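Local coordinates for protein ribulose bisphosphate carboxylase (Pyrococcus horikoshii, PDB 2D69) that probably catalyses the magnesium-dependent carboxylation of ribulose 1,5-bisphosphate to two molecules of 3-phosphoglycerate, as part of an archaeal pathway of AMP degradation, at residues L26-V37 with K113-H124. Residues are numbered along the deposited sequence; the frame is centred on the assembly and turned at random.
Sequences LIVEYYFEPNGV and KALKNLRLLDFH. With SO4 (sulfate ion), chain G.
Glu29 and Asp122 pair across two antiparallel strands, 26-34 and 115-124, adjacent in the sheet of the Rubisco N-terminal domain. Their register slips by one residue where Leu121 and Asp122 both face Glu29, a classic beta bulge: Glu29 N donates to Asp122 O, while Glu29 O receives Leu121 N at 2.8 Å. A second one-residue slip, between Glu33 and Pro34, brings Lys116 N to Glu33 O.

Followed outward, Glu29 first meets the bulge, its CB lying 3.9 Å from Asp122 O. CG stands anti to the carbonyl carbon (chi1 -45°), and the extended chain beyond it carries the carboxylate to the edge of the His124 imidazole. There OE1 accepts NE2 of His124 at 2.5 Å, on its anti side, with carboxylate and ring planes 66° apart. A water donates to Asp122 OD2 and, weakly, to Glu29 OE1, which may ease the proximity of the two carboxylates; Asp122 OD1 has a salt bridge to Lys300.

The opposite face, with Val28, Tyr30, Leu118 and Leu120, is largely apolar, and helix 39-49 covers part of it. Leu120 CD2 touches both Val28 CG1 and Tyr30 CE1, while Leu118 CD1 reaches Tyr30 CD1 at 3.7 Å. Val28 CG1 also sits over one face of the Tyr30 ring, whose OH bonds to Val105 O.

Back on the face of Glu29, a sulfate ion, probably from the crystallisation liquor, sets O2 over one face of the Tyr31 ring, and Arg119 NH1 makes a weak hydrogen bond to O3 of the same ion. Tyr31 OH donates to the anti lone pair of Glu33 OE2, gripping one carboxylate oxygen; the other, OE1, takes Asn117 ND2 at 2.8 Å from above the carboxylate plane, 60° out of it.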
ATOM      1  N   LEU A  26      26.335 -24.112 -24.407  1.00 20.11           N
ATOM      2  CA  LEU A  26      27.139 -23.841 -23.244  1.00 18.80           C
ATOM      3  C   LEU A  26      28.103 -25.000 -23.035  1.00 17.68           C
ATOM      4  O   LEU A  26      27.744 -26.186 -23.124  1.00 18.06           O
ATOM      5  CB  LEU A  26      26.264 -23.617 -22.024  1.00 18.14           C
ATOM      6  CG  LEU A  26      26.985 -23.154 -20.756  1.00 17.13           C
ATOM      7  CD1 LEU A  26      26.088 -22.144 -20.050  1.00 19.96           C
ATOM      8  CD2 LEU A  26      27.245 -24.261 -19.794  1.00 19.46           C
ATOM      9  N   ILE A  27      29.338 -24.629 -22.758  1.00 16.89           N
ATOM     10  CA  ILE A  27      30.418 -25.581 -22.580  1.00 16.94           C
ATOM     11  C   ILE A  27      30.946 -25.575 -21.156  1.00 15.77           C
ATOM     12  O   ILE A  27      31.192 -24.531 -20.565  1.00 15.68           O
ATOM     13  CB  ILE A  27      31.535 -25.249 -23.568  1.00 17.09           C
ATOM     14  CG1 ILE A  27      30.993 -25.364 -25.000  1.00 20.52           C
ATOM     15  CG2 ILE A  27      32.705 -26.225 -23.382  1.00 17.08           C
ATOM     16  CD1 ILE A  27      31.746 -24.521 -25.932  1.00 23.78           C
ATOM     17  N   VAL A  28      31.103 -26.760 -20.589  1.00 14.92           N
ATOM     18  CA  VAL A  28      31.705 -26.888 -19.284  1.00 15.04           C
ATOM     19  C   VAL A  28      32.928 -27.805 -19.398  1.00 14.99           C
ATOM     20  O   VAL A  28      32.888 -28.826 -20.094  1.00 13.63           O
ATOM     21  CB  VAL A  28      30.689 -27.447 -18.269  1.00 15.36           C
ATOM     22  CG1 VAL A  28      31.342 -27.616 -16.926  1.00 15.70           C
ATOM     23  CG2 VAL A  28      29.469 -26.564 -18.203  1.00 13.08           C
ATOM     24  N   GLU A  29      34.013 -27.404 -18.750  1.00 14.96           N
ATOM     25  CA  GLU A  29      35.229 -28.179 -18.719  1.00 15.86           C
ATOM     26  C   GLU A  29      35.378 -28.796 -17.340  1.00 15.53           C
ATOM     27  O   GLU A  29      35.308 -28.083 -16.330  1.00 16.13           O
ATOM     28  CB  GLU A  29      36.437 -27.315 -19.073  1.00 15.98           C
ATOM     29  CG  GLU A  29      36.233 -26.396 -20.270  1.00 20.85           C
ATOM     30  CD  GLU A  29      37.498 -25.677 -20.704  1.00 25.53           C
ATOM     31  OE1 GLU A  29      37.468 -24.442 -20.852  1.00 30.32           O
ATOM     32  OE2 GLU A  29      38.524 -26.357 -20.901  1.00 27.03           O
ATOM     33  N   TYR A  30      35.580 -30.108 -17.308  1.00 15.08           N
ATOM     34  CA  TYR A  30      35.790 -30.865 -16.097  1.00 14.72           C
ATOM     35  C   TYR A  30      37.132 -31.610 -16.109  1.00 15.32           C
ATOM     36  O   TYR A  30      37.565 -32.173 -17.132  1.00 14.96           O
ATOM     37  CB  TYR A  30      34.680 -31.907 -15.917  1.00 15.11           C
ATOM     38  CG  TYR A  30      33.252 -31.399 -15.744  1.00 16.42           C
ATOM     39  CD1 TYR A  30      32.764 -31.035 -14.474  1.00 16.27           C
ATOM     40  CD2 TYR A  30      32.375 -31.309 -16.833  1.00 17.58           C
ATOM     41  CE1 TYR A  30      31.461 -30.559 -14.296  1.00 17.45           C
ATOM     42  CE2 TYR A  30      31.049 -30.841 -16.674  1.00 15.89           C
ATOM     43  CZ  TYR A  30      30.597 -30.488 -15.401  1.00 18.68           C
ATOM     44  OH  TYR A  30      29.293 -30.061 -15.210  1.00 17.14           O
ATOM     45  N   TYR A  31      37.781 -31.658 -14.954  1.00 15.25           N
ATOM     46  CA  TYR A  31      38.825 -32.660 -14.694  1.00 14.43           C
ATOM     47  C   TYR A  31      38.203 -33.837 -13.938  1.00 14.73           C
ATOM     48  O   TYR A  31      37.414 -33.640 -13.025  1.00 14.28           O
ATOM     49  CB  TYR A  31      39.934 -32.052 -13.813  1.00 15.06           C
ATOM     50  CG  TYR A  31      40.914 -33.090 -13.275  1.00 14.33           C
ATOM     51  CD1 TYR A  31      40.762 -33.626 -12.010  1.00 16.63           C
ATOM     52  CD2 TYR A  31      41.937 -33.557 -14.060  1.00 15.78           C
ATOM     53  CE1 TYR A  31      41.658 -34.628 -11.518  1.00 17.68           C
ATOM     54  CE2 TYR A  31      42.850 -34.534 -13.591  1.00 16.96           C
ATOM     55  CZ  TYR A  31      42.698 -35.069 -12.315  1.00 16.44           C
ATOM     56  OH  TYR A  31      43.567 -36.041 -11.841  1.00 13.68           O
ATOM     57  N   PHE A  32      38.596 -35.071 -14.228  1.00 15.06           N
ATOM     58  CA  PHE A  32      38.074 -36.165 -13.418  1.00 15.56           C
ATOM     59  C   PHE A  32      39.015 -37.350 -13.398  1.00 15.57           C
ATOM     60  O   PHE A  32      39.938 -37.404 -14.176  1.00 16.15           O
ATOM     61  CB  PHE A  32      36.654 -36.596 -13.906  1.00 15.98           C
ATOM     62  CG  PHE A  32      36.662 -37.307 -15.233  1.00 14.19           C
ATOM     63  CD1 PHE A  32      36.551 -36.584 -16.400  1.00 15.36           C
ATOM     64  CD2 PHE A  32      36.796 -38.689 -15.309  1.00 18.32           C
ATOM     65  CE1 PHE A  32      36.584 -37.240 -17.638  1.00 19.49           C
ATOM     66  CE2 PHE A  32      36.834 -39.331 -16.538  1.00 18.19           C
ATOM     67  CZ  PHE A  32      36.720 -38.594 -17.702  1.00 17.09           C
ATOM     68  N   GLU A  33      38.775 -38.272 -12.469  1.00 16.09           N
ATOM     69  CA  GLU A  33      39.474 -39.549 -12.395  1.00 17.02           C
ATOM     70  C   GLU A  33      38.378 -40.633 -12.267  1.00 17.99           C
ATOM     71  O   GLU A  33      37.551 -40.534 -11.359  1.00 19.37           O
ATOM     72  CB  GLU A  33      40.413 -39.573 -11.168  1.00 16.67           C
ATOM     73  CG  GLU A  33      41.386 -38.376 -11.122  1.00 17.90           C
ATOM     74  CD  GLU A  33      42.159 -38.239  -9.815  1.00 20.07           C
ATOM     75  OE1 GLU A  33      41.921 -39.060  -8.885  1.00 19.47           O
ATOM     76  OE2 GLU A  33      42.989 -37.282  -9.714  1.00 18.41           O
ATOM     77  N   PRO A  34      38.307 -41.613 -13.172  1.00 17.45           N
ATOM     78  CA  PRO A  34      37.270 -42.651 -13.076  1.00 18.28           C
ATOM     79  C   PRO A  34      37.547 -43.616 -11.943  1.00 18.28           C
ATOM     80  O   PRO A  34      38.688 -43.772 -11.539  1.00 18.78           O
ATOM     81  CB  PRO A  34      37.378 -43.401 -14.405  1.00 17.56           C
ATOM     82  CG  PRO A  34      38.769 -43.203 -14.832  1.00 17.74           C
ATOM     83  CD  PRO A  34      39.168 -41.823 -14.339  1.00 17.65           C
ATOM     84  N   ASN A  35      36.502 -44.227 -11.414  1.00 19.05           N
ATOM     85  CA  ASN A  35      36.654 -45.234 -10.387  1.00 20.36           C
ATOM     86  C   ASN A  35      35.923 -46.488 -10.806  1.00 19.93           C
ATOM     87  O   ASN A  35      34.732 -46.588 -10.639  1.00 20.51           O
ATOM     88  CB  ASN A  35      36.138 -44.740  -9.028  1.00 20.11           C
ATOM     89  CG  ASN A  35      36.156 -45.839  -7.978  1.00 22.47           C
ATOM     90  OD1 ASN A  35      35.172 -46.083  -7.302  1.00 26.34           O
ATOM     91  ND2 ASN A  35      37.270 -46.544  -7.887  1.00 21.64           N
ATOM     92  N   GLY A  36      36.639 -47.447 -11.370  1.00 20.89           N
ATOM     93  CA  GLY A  36      36.019 -48.705 -11.744  1.00 20.74           C
ATOM     94  C   GLY A  36      35.284 -48.692 -13.075  1.00 21.08           C
ATOM     95  O   GLY A  36      34.753 -49.757 -13.477  1.00 22.28           O
ATOM     96  N   VAL A  37      35.296 -47.534 -13.779  1.00 19.64           N
ATOM     97  CA  VAL A  37      34.748 -47.400 -15.137  1.00 18.91           C
ATOM     98  C   VAL A  37      35.702 -46.698 -16.125  1.00 18.92           C
ATOM     99  O   VAL A  37      36.630 -46.008 -15.722  1.00 19.41           O
ATOM    100  CB  VAL A  37      33.430 -46.647 -15.143  1.00 19.58           C
ATOM    101  CG1 VAL A  37      32.454 -47.290 -14.201  1.00 19.98           C
ATOM    102  CG2 VAL A  37      33.628 -45.136 -14.796  1.00 18.75           C
ATOM    103  N   LYS A 113      29.570 -42.086  -7.359  1.00 25.96           N
ATOM    104  CA  LYS A 113      30.445 -43.193  -6.960  1.00 26.49           C
ATOM    105  C   LYS A 113      31.482 -43.578  -8.042  1.00 26.03           C
ATOM    106  O   LYS A 113      32.578 -44.007  -7.712  1.00 26.94           O
ATOM    107  CB  LYS A 113      29.604 -44.457  -6.618  1.00 27.24           C
ATOM    108  CG  LYS A 113      30.053 -45.173  -5.328  1.00 30.02           C
ATOM    109  CD  LYS A 113      29.256 -46.462  -5.029  1.00 32.77           C
ATOM    110  CE  LYS A 113      29.970 -47.312  -3.928  1.00 34.08           C
ATOM    111  NZ  LYS A 113      29.168 -48.463  -3.407  1.00 35.59           N
ATOM    112  N   ALA A 114      31.135 -43.443  -9.322  1.00 24.38           N
ATOM    113  CA  ALA A 114      32.007 -43.914 -10.403  1.00 23.09           C
ATOM    114  C   ALA A 114      33.095 -42.902 -10.751  1.00 22.01           C
ATOM    115  O   ALA A 114      33.899 -43.145 -11.638  1.00 20.51           O
ATOM    116  CB  ALA A 114      31.200 -44.252 -11.634  1.00 22.82           C
ATOM    117  N   LEU A 115      33.100 -41.755 -10.081  1.00 21.45           N
ATOM    118  CA  LEU A 115      34.224 -40.826 -10.172  1.00 21.94           C
ATOM    119  C   LEU A 115      35.004 -40.828  -8.872  1.00 22.03           C
ATOM    120  O   LEU A 115      34.425 -40.745  -7.787  1.00 22.95           O
ATOM    121  CB  LEU A 115      33.753 -39.412 -10.465  1.00 22.63           C
ATOM    122  CG  LEU A 115      32.857 -39.204 -11.695  1.00 23.32           C
ATOM    123  CD1 LEU A 115      32.624 -37.728 -11.921  1.00 24.27           C
ATOM    124  CD2 LEU A 115      33.477 -39.812 -12.883  1.00 23.46           C
ATOM    125  N   LYS A 116      36.322 -40.947  -8.969  1.00 21.27           N
ATOM    126  CA  LYS A 116      37.173 -40.826  -7.789  1.00 20.95           C
ATOM    127  C   LYS A 116      37.178 -39.373  -7.362  1.00 19.47           C
ATOM    128  O   LYS A 116      37.151 -39.066  -6.172  1.00 19.79           O
ATOM    129  CB  LYS A 116      38.604 -41.324  -8.085  1.00 21.23           C
ATOM    130  CG  LYS A 116      39.357 -41.889  -6.886  1.00 24.09           C
ATOM    131  CD  LYS A 116      40.344 -43.026  -7.238  1.00 26.23           C
ATOM    132  CE  LYS A 116      41.432 -43.158  -6.131  1.00 28.42           C
ATOM    133  NZ  LYS A 116      42.189 -44.490  -6.124  1.00 29.47           N
ATOM    134  N   ASN A 117      37.249 -38.486  -8.349  1.00 17.11           N
ATOM    135  CA  ASN A 117      37.379 -37.060  -8.103  1.00 15.73           C
ATOM    136  C   ASN A 117      36.765 -36.313  -9.290  1.00 14.58           C
ATOM    137  O   ASN A 117      36.852 -36.784 -10.413  1.00 12.91           O
ATOM    138  CB  ASN A 117      38.851 -36.670  -8.010  1.00 16.07           C
ATOM    139  CG  ASN A 117      39.487 -37.047  -6.669  1.00 16.59           C
ATOM    140  OD1 ASN A 117      39.051 -36.583  -5.606  1.00 14.46           O
ATOM    141  ND2 ASN A 117      40.505 -37.922  -6.714  1.00 16.99           N
ATOM    142  N   LEU A 118      36.271 -35.093  -9.062  1.00 14.13           N
ATOM    143  CA  LEU A 118      35.602 -34.331 -10.090  1.00 13.13           C
ATOM    144  C   LEU A 118      35.769 -32.849  -9.764  1.00 14.14           C
ATOM    145  O   LEU A 118      35.432 -32.429  -8.670  1.00 12.76           O
ATOM    146  CB  LEU A 118      34.096 -34.675 -10.203  1.00 13.27           C
ATOM    147  CG  LEU A 118      33.359 -33.799 -11.244  1.00 12.72           C
ATOM    148  CD1 LEU A 118      33.770 -34.113 -12.657  1.00 11.93           C
ATOM    149  CD2 LEU A 118      31.861 -33.880 -11.124  1.00 13.27           C
ATOM    150  N   ARG A 119      36.291 -32.093 -10.725  1.00 13.95           N
ATOM    151  CA  ARG A 119      36.495 -30.665 -10.541  1.00 15.23           C
ATOM    152  C   ARG A 119      35.925 -29.949 -11.708  1.00 15.82           C
ATOM    153  O   ARG A 119      36.265 -30.265 -12.832  1.00 17.68           O
ATOM    154  CB  ARG A 119      37.991 -30.375 -10.432  1.00 15.37           C
ATOM    155  CG  ARG A 119      38.301 -29.066  -9.728  1.00 18.52           C
ATOM    156  CD  ARG A 119      39.797 -28.692  -9.703  1.00 18.46           C
ATOM    157  NE  ARG A 119      40.030 -27.629  -8.738  1.00 19.73           N
ATOM    158  CZ  ARG A 119      41.116 -26.848  -8.696  1.00 19.45           C
ATOM    159  NH1 ARG A 119      42.064 -26.932  -9.617  1.00 17.74           N
ATOM    160  NH2 ARG A 119      41.214 -25.931  -7.740  1.00 19.28           N
ATOM    161  N   LEU A 120      35.084 -28.939 -11.475  1.00 16.31           N
ATOM    162  CA  LEU A 120      34.613 -28.120 -12.545  1.00 15.65           C
ATOM    163  C   LEU A 120      35.641 -27.024 -12.751  1.00 15.45           C
ATOM    164  O   LEU A 120      35.864 -26.237 -11.866  1.00 15.14           O
ATOM    165  CB  LEU A 120      33.240 -27.579 -12.161  1.00 16.90           C
ATOM    166  CG  LEU A 120      32.454 -26.407 -12.786  1.00 19.59           C
ATOM    167  CD1 LEU A 120      33.085 -25.625 -13.878  1.00 19.88           C
ATOM    168  CD2 LEU A 120      31.069 -26.883 -13.166  1.00 21.66           C
ATOM    169  N   LEU A 121      36.258 -26.986 -13.926  1.00 15.46           N
ATOM    170  CA  LEU A 121      37.378 -26.103 -14.209  1.00 15.11           C
ATOM    171  C   LEU A 121      36.979 -24.740 -14.738  1.00 15.34           C
ATOM    172  O   LEU A 121      37.573 -23.731 -14.362  1.00 16.47           O
ATOM    173  CB  LEU A 121      38.325 -26.744 -15.208  1.00 14.85           C
ATOM    174  CG  LEU A 121      38.859 -28.086 -14.816  1.00 15.64           C
ATOM    175  CD1 LEU A 121      39.803 -28.632 -15.929  1.00 17.84           C
ATOM    176  CD2 LEU A 121      39.586 -27.987 -13.452  1.00 17.53           C
ATOM    177  N   ASP A 122      35.996 -24.714 -15.624  1.00 15.70           N
ATOM    178  CA  ASP A 122      35.544 -23.488 -16.281  1.00 15.71           C
ATOM    179  C   ASP A 122      34.256 -23.776 -17.028  1.00 15.75           C
ATOM    180  O   ASP A 122      33.938 -24.918 -17.324  1.00 16.74           O
ATOM    181  CB  ASP A 122      36.611 -23.013 -17.300  1.00 15.77           C
ATOM    182  CG  ASP A 122      36.570 -21.496 -17.581  1.00 17.07           C
ATOM    183  OD1 ASP A 122      35.713 -20.776 -17.040  1.00 16.17           O
ATOM    184  OD2 ASP A 122      37.388 -20.917 -18.350  1.00 20.30           O
ATOM    185  N   PHE A 123      33.523 -22.726 -17.362  1.00 15.60           N
ATOM    186  CA  PHE A 123      32.365 -22.837 -18.207  1.00 15.33           C
ATOM    187  C   PHE A 123      32.371 -21.606 -19.157  1.00 15.95           C
ATOM    188  O   PHE A 123      33.026 -20.556 -18.890  1.00 15.75           O
ATOM    189  CB  PHE A 123      31.082 -23.011 -17.378  1.00 15.23           C
ATOM    190  CG  PHE A 123      30.712 -21.780 -16.569  1.00 14.77           C
ATOM    191  CD1 PHE A 123      29.747 -20.936 -17.012  1.00 16.12           C
ATOM    192  CD2 PHE A 123      31.335 -21.513 -15.357  1.00 14.49           C
ATOM    193  CE1 PHE A 123      29.380 -19.805 -16.252  1.00 16.26           C
ATOM    194  CE2 PHE A 123      30.985 -20.337 -14.603  1.00 17.39           C
ATOM    195  CZ  PHE A 123      30.028 -19.521 -15.059  1.00 16.30           C
ATOM    196  N   HIS A 124      31.739 -21.776 -20.303  1.00 15.78           N
ATOM    197  CA  HIS A 124      31.714 -20.744 -21.331  1.00 16.44           C
ATOM    198  C   HIS A 124      30.239 -20.547 -21.732  1.00 16.92           C
ATOM    199  O   HIS A 124      29.669 -21.356 -22.458  1.00 16.58           O
ATOM    200  CB  HIS A 124      32.625 -21.156 -22.524  1.00 17.69           C
ATOM    201  CG  HIS A 124      34.007 -21.606 -22.095  1.00 19.11           C
ATOM    202  ND1 HIS A 124      34.685 -21.034 -21.044  1.00 26.32           N
ATOM    203  CD2 HIS A 124      34.802 -22.607 -22.528  1.00 25.36           C
ATOM    204  CE1 HIS A 124      35.831 -21.655 -20.848  1.00 22.74           C
ATOM    205  NE2 HIS A 124      35.930 -22.614 -21.734  1.00 23.08           N
TER
HETATM  206  S   SO4 G1003      44.028 -30.126 -12.267  1.00115.33           S
HETATM  207  O1  SO4 G1003      44.807 -30.527 -11.096  1.00115.34           O
HETATM  208  O2  SO4 G1003      43.581 -31.312 -12.983  1.00115.42           O
HETATM  209  O3  SO4 G1003      42.860 -29.353 -11.839  1.00113.30           O
HETATM  210  O4  SO4 G1003      44.897 -29.367 -13.168  1.00115.22           O
HETATM  211  O   HOH W   1      39.504 -22.337 -19.190  1.00 43.65           O